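Local coordinates for cytosol aminopeptidase (Coxiella burnetii, PDB 3IJ3), which probably acts as a manganese-dependent metalloaminopeptidase of the M17 family, removing residues from the amino ends of peptides, at residues Phe376-Ser381 and Ile443-Phe448; Arg399-Gln404 and Gly427-Ala432. All blocks are in the same frame, centred on the assembly; numbering follows the deposited sequence.

Interaction 1. Residues Phe376-Ser381 and Ile443-Phe448; sequences FANQDS and IPWAHF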
# COMPACT_ATOMS: atom_id res chain seq x y z
N PHE A 376 -33.24 -0.14 2.97
CA PHE A 376 -33.50 1.23 3.40
C PHE A 376 -34.91 1.57 2.93
O PHE A 376 -35.32 1.21 1.82
CB PHE A 376 -32.54 2.24 2.79
CG PHE A 376 -31.09 2.06 3.19
CD1 PHE A 376 -30.54 2.84 4.22
CD2 PHE A 376 -30.29 1.10 2.57
CE1 PHE A 376 -29.20 2.68 4.57
CE2 PHE A 376 -28.95 0.95 2.93
CZ PHE A 376 -28.41 1.74 3.90
N ALA A 377 -35.67 2.31 3.74
CA ALA A 377 -36.99 2.73 3.33
C ALA A 377 -37.33 4.07 3.96
O ALA A 377 -37.01 4.32 5.13
CB ALA A 377 -38.04 1.67 3.66
N ASN A 378 -37.97 4.92 3.17
CA ASN A 378 -38.35 6.26 3.62
C ASN A 378 -39.62 6.32 4.42
O ASN A 378 -39.96 7.40 4.95
CB ASN A 378 -38.40 7.25 2.46
CG ASN A 378 -39.53 6.98 1.49
OD1 ASN A 378 -40.25 6.00 1.61
ND2 ASN A 378 -39.68 7.88 0.49
N GLN A 379 -40.33 5.20 4.52
CA GLN A 379 -41.56 5.10 5.29
C GLN A 379 -41.49 3.88 6.19
O GLN A 379 -41.20 2.76 5.73
CB GLN A 379 -42.79 5.05 4.38
CG GLN A 379 -43.04 6.41 3.66
CD GLN A 379 -44.34 6.45 2.90
OE1 GLN A 379 -45.20 5.59 3.08
NE2 GLN A 379 -44.51 7.48 2.06
N ASP A 380 -41.76 4.07 7.48
CA ASP A 380 -41.65 2.96 8.44
C ASP A 380 -42.58 1.77 8.19
O ASP A 380 -42.17 0.61 8.37
CB ASP A 380 -41.79 3.47 9.87
CG ASP A 380 -40.59 4.32 10.35
OD1 ASP A 380 -39.46 4.23 9.79
OD2 ASP A 380 -40.79 5.10 11.31
N SER A 381 -43.81 2.02 7.76
CA SER A 381 -44.75 0.93 7.51
C SER A 381 -44.24 -0.00 6.43
O SER A 381 -44.34 -1.23 6.55
CB SER A 381 -46.13 1.47 7.17
OG SER A 381 -46.65 2.22 8.25
N ILE A 443 -43.65 9.54 -1.33
CA ILE A 443 -43.75 8.37 -2.20
C ILE A 443 -43.08 7.21 -1.47
O ILE A 443 -41.89 7.27 -1.21
CB ILE A 443 -43.03 8.63 -3.54
CG1 ILE A 443 -43.67 9.80 -4.29
CG2 ILE A 443 -43.05 7.36 -4.42
CD1 ILE A 443 -42.85 10.30 -5.50
N PRO A 444 -43.83 6.13 -1.16
CA PRO A 444 -43.21 4.99 -0.46
C PRO A 444 -42.09 4.40 -1.31
O PRO A 444 -42.31 4.05 -2.47
CB PRO A 444 -44.38 4.01 -0.28
CG PRO A 444 -45.56 4.86 -0.32
CD PRO A 444 -45.28 5.92 -1.33
N TRP A 445 -40.90 4.34 -0.73
CA TRP A 445 -39.69 3.89 -1.46
C TRP A 445 -38.79 2.99 -0.62
O TRP A 445 -38.45 3.33 0.53
CB TRP A 445 -38.93 5.15 -1.93
CG TRP A 445 -37.52 4.92 -2.37
CD1 TRP A 445 -37.08 4.15 -3.42
CD2 TRP A 445 -36.34 5.48 -1.77
NE1 TRP A 445 -35.69 4.18 -3.50
CE2 TRP A 445 -35.22 5.00 -2.49
CE3 TRP A 445 -36.12 6.34 -0.68
CZ2 TRP A 445 -33.91 5.35 -2.17
CZ3 TRP A 445 -34.78 6.68 -0.35
CH2 TRP A 445 -33.71 6.17 -1.10
N ALA A 446 -38.40 1.85 -1.20
CA ALA A 446 -37.50 0.91 -0.57
C ALA A 446 -36.29 0.74 -1.50
O ALA A 446 -36.45 0.64 -2.72
CB ALA A 446 -38.18 -0.47 -0.32
N HIS A 447 -35.11 0.76 -0.90
CA HIS A 447 -33.84 0.58 -1.62
C HIS A 447 -33.13 -0.60 -1.01
O HIS A 447 -32.90 -0.65 0.21
CB HIS A 447 -33.01 1.85 -1.47
CG HIS A 447 -31.55 1.68 -1.75
ND1 HIS A 447 -31.04 1.52 -3.02
CD2 HIS A 447 -30.48 1.72 -0.92
CE1 HIS A 447 -29.73 1.39 -2.94
NE2 HIS A 447 -29.36 1.54 -1.68
N PHE A 448 -32.74 -1.54 -1.87
CA PHE A 448 -32.04 -2.72 -1.47
C PHE A 448 -30.60 -2.70 -1.97
O PHE A 448 -30.35 -2.50 -3.19
CB PHE A 448 -32.69 -4.00 -2.03
CG PHE A 448 -33.94 -4.38 -1.33
CD1 PHE A 448 -33.90 -5.20 -0.22
CD2 PHE A 448 -35.17 -3.92 -1.77
CE1 PHE A 448 -35.07 -5.55 0.43
CE2 PHE A 448 -36.35 -4.28 -1.12
CZ PHE A 448 -36.29 -5.08 -0.02
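The rings of Phe376 and His447 lie side by side and point the same way, their planes turned 39° apart: Phe376 CD2 comes to 3.5 Å from His447 CD2, near the plane of the imidazole and at its edge, while His447 O sits in plane at the edge of the phenyl ring. At the next flat pair, the amide of Asn378 stands almost perpendicular to the Trp445 indole (84°), with Asn378 CB at the indole's edge, 4.0 Å from Trp445 CE3. Asp356 bonds to both the imidazole and the indole, OD1 to His447 ND1 and OD2 to Trp445 NE1. Between the strands, Phe376 and His447 form an antiparallel hydrogen-bonded pair with two N-H...O bonds, and Ala377 and Ala446 form the following non-hydrogen-bonded pair on the other sheet face, towards helix 380-393. Here strand 374-377 pairs antiparallel with strand 445-454 in the mixed sheet of the M17 catalytic domain. Where strand 374-377 stops, Asn378 prolongs the pairing: its N reaches Trp445 O, and its side chain grips two more backbone groups. With CG lodged between the backbone N and the carbonyl carbon (chi1 68°), ND2 donates to Ile443 O at 2.9 Å, that oxygen lying in the Asn378 amide plane, and OD1 accepts from Trp445 N, also at 2.9 Å, with the donor well above its carbonyl plane. The extended Gln379 side chain crosses Pro444 obliquely, OE1 lying 3.5 Å from Pro444 CG; its NE2 bonds to Asp441 O.

Interaction 2. Residues Arg399-Gln404 and Gly427-Ala432; sequences RLPLFQ and GAITAA
An irregular loop leaving strand 398-399 lies against the first turns of helix 427-436 in the catalytic domain, a buried, apolar contact at a subunit interface. Ile429 meets Pro401 and Phe403. Its CG2 comes to 3.4 Å from Pro401 O, and CG1 approaches the same oxygen. Farther along the Ile429 chain, CD1 reaches the proline ring, 3.9 Å from Pro401 CG, the two side chains meeting at a slant. The isoleucine has CG1 anti to its carbonyl carbon (chi1 -67°), which leaves CG2 anti to the backbone N; this brings both branches to the loop although the CB itself does not point straight at it. CG2 also lies 4.4 Å from Phe403 CB, while the phenyl ring leads away to meet Tyr406 edge-to-face. Leu402 is the centre of an inverse gamma turn, whose weak bond runs from Phe403 N to Pro401 O. Its CB starts away from the helix, yet CD2 bends back to touch Ala432, 3.7 Å from Ala432 CB and equally near the backbone Ala432 O. Leu400 makes a looser contact one turn earlier, its CD1 standing 4.2 Å from Ala428 CB. Beyond the turn, Gln404 NE2 donates to Leu402 O at 3.1 Å from above the carbonyl plane, and also bonds to Gln436 OE1, tying the loop to a later turn of the helix. Leu400 packs on Leu400 of the second subunit, Pro401 and Phe403 on its Leu372, and Ile429 on its Ala367. Within the chain, Leu400, Leu402 and Ala432 converge on Phe376 of strand 374-377, placing that strand next to both the loop and helix 427-436.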
# COMPACT_ATOMS: atom_id res chain seq x y z
N ARG A 399 -32.79 -3.99 8.02
CA ARG A 399 -32.93 -2.56 7.76
C ARG A 399 -31.73 -1.75 8.28
O ARG A 399 -31.25 -1.98 9.42
CB ARG A 399 -34.20 -2.03 8.42
CG ARG A 399 -34.57 -0.62 7.96
CD ARG A 399 -35.73 -0.00 8.75
NE ARG A 399 -36.20 1.23 8.13
CZ ARG A 399 -37.20 1.97 8.61
NH1 ARG A 399 -37.82 1.60 9.72
NH2 ARG A 399 -37.57 3.08 7.98
N LEU A 400 -31.27 -0.81 7.45
CA LEU A 400 -30.25 0.16 7.81
C LEU A 400 -30.94 1.53 7.73
O LEU A 400 -31.93 1.69 7.02
CB LEU A 400 -29.01 0.08 6.94
CG LEU A 400 -28.16 -1.19 7.14
CD1 LEU A 400 -26.93 -1.14 6.19
CD2 LEU A 400 -27.70 -1.37 8.57
N PRO A 401 -30.40 2.53 8.44
CA PRO A 401 -31.09 3.81 8.52
C PRO A 401 -30.75 4.89 7.51
O PRO A 401 -29.60 5.02 7.08
CB PRO A 401 -30.65 4.31 9.90
CG PRO A 401 -29.21 3.83 9.99
CD PRO A 401 -29.24 2.46 9.37
N LEU A 402 -31.76 5.70 7.17
CA LEU A 402 -31.54 6.91 6.37
C LEU A 402 -31.28 7.97 7.46
O LEU A 402 -32.17 8.77 7.83
CB LEU A 402 -32.76 7.21 5.49
CG LEU A 402 -33.00 6.30 4.31
CD1 LEU A 402 -34.42 6.42 3.75
CD2 LEU A 402 -31.97 6.53 3.21
N PHE A 403 -30.06 7.91 8.04
CA PHE A 403 -29.67 8.75 9.18
C PHE A 403 -29.38 10.16 8.68
O PHE A 403 -28.32 10.44 8.15
CB PHE A 403 -28.49 8.12 9.89
CG PHE A 403 -28.18 8.73 11.21
CD1 PHE A 403 -29.11 8.68 12.24
CD2 PHE A 403 -26.95 9.32 11.47
CE1 PHE A 403 -28.83 9.24 13.47
CE2 PHE A 403 -26.67 9.88 12.70
CZ PHE A 403 -27.60 9.84 13.70
N GLN A 404 -30.33 11.05 8.93
CA GLN A 404 -30.31 12.39 8.34
C GLN A 404 -29.08 13.26 8.64
O GLN A 404 -28.67 13.99 7.76
CB GLN A 404 -31.62 13.13 8.63
CG GLN A 404 -32.87 12.38 8.08
CD GLN A 404 -32.87 12.31 6.56
OE1 GLN A 404 -32.89 13.34 5.89
NE2 GLN A 404 -32.89 11.11 6.01
N GLY A 427 -20.58 3.81 4.55
CA GLY A 427 -20.67 3.72 3.10
C GLY A 427 -22.04 3.49 2.53
O GLY A 427 -22.47 4.21 1.63
N ALA A 428 -22.71 2.47 3.09
CA ALA A 428 -24.08 2.06 2.69
C ALA A 428 -25.07 3.14 2.98
O ALA A 428 -25.91 3.49 2.09
CB ALA A 428 -24.48 0.80 3.39
N ILE A 429 -24.96 3.74 4.18
CA ILE A 429 -25.93 4.77 4.53
C ILE A 429 -25.75 5.91 3.58
O ILE A 429 -26.72 6.49 3.09
CB ILE A 429 -25.76 5.24 5.96
CG1 ILE A 429 -26.14 4.09 6.90
CG2 ILE A 429 -26.65 6.50 6.25
CD1 ILE A 429 -25.75 4.34 8.35
N THR A 430 -24.49 6.24 3.30
CA THR A 430 -24.18 7.35 2.42
C THR A 430 -24.86 7.22 1.03
O THR A 430 -25.49 8.17 0.55
CB THR A 430 -22.60 7.55 2.32
OG1 THR A 430 -22.08 7.78 3.64
CG2 THR A 430 -22.28 8.77 1.44
N ALA A 431 -24.77 6.05 0.40
CA ALA A 431 -25.38 5.83 -0.92
C ALA A 431 -26.90 5.99 -0.91
O ALA A 431 -27.51 6.60 -1.82
CB ALA A 431 -25.00 4.48 -1.47
N ALA A 432 -27.52 5.42 0.11
CA ALA A 432 -28.95 5.48 0.29
C ALA A 432 -29.40 6.92 0.53
O ALA A 432 -30.43 7.34 -0.01
CB ALA A 432 -29.38 4.55 1.46

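How the interactions relate
Phe376 joins the two contacts, whose centres are 12 Å apart: while paired with His447 in interaction 1, it sets its ring against the loop of interaction 2, CD1 lying 3.3 Å from Leu400 O and CE1 3.4 Å from Pro401 O. Just before Leu400, Arg399 NH2 makes a salt bridge with Asp380 OD1 (2.9 Å) and probably a hydrogen bond with Ala377 O (3.2 Å). Helix 427-436 of interaction 2 leads on in sequence to strand 445-454 of interaction 1. Neither contact supplies a ligand to the lithium site of Lys250, Asp255, Asp273 and Glu334; the ion is about 11 Å from the His447 side chain and about 13 Å from that of Ala428.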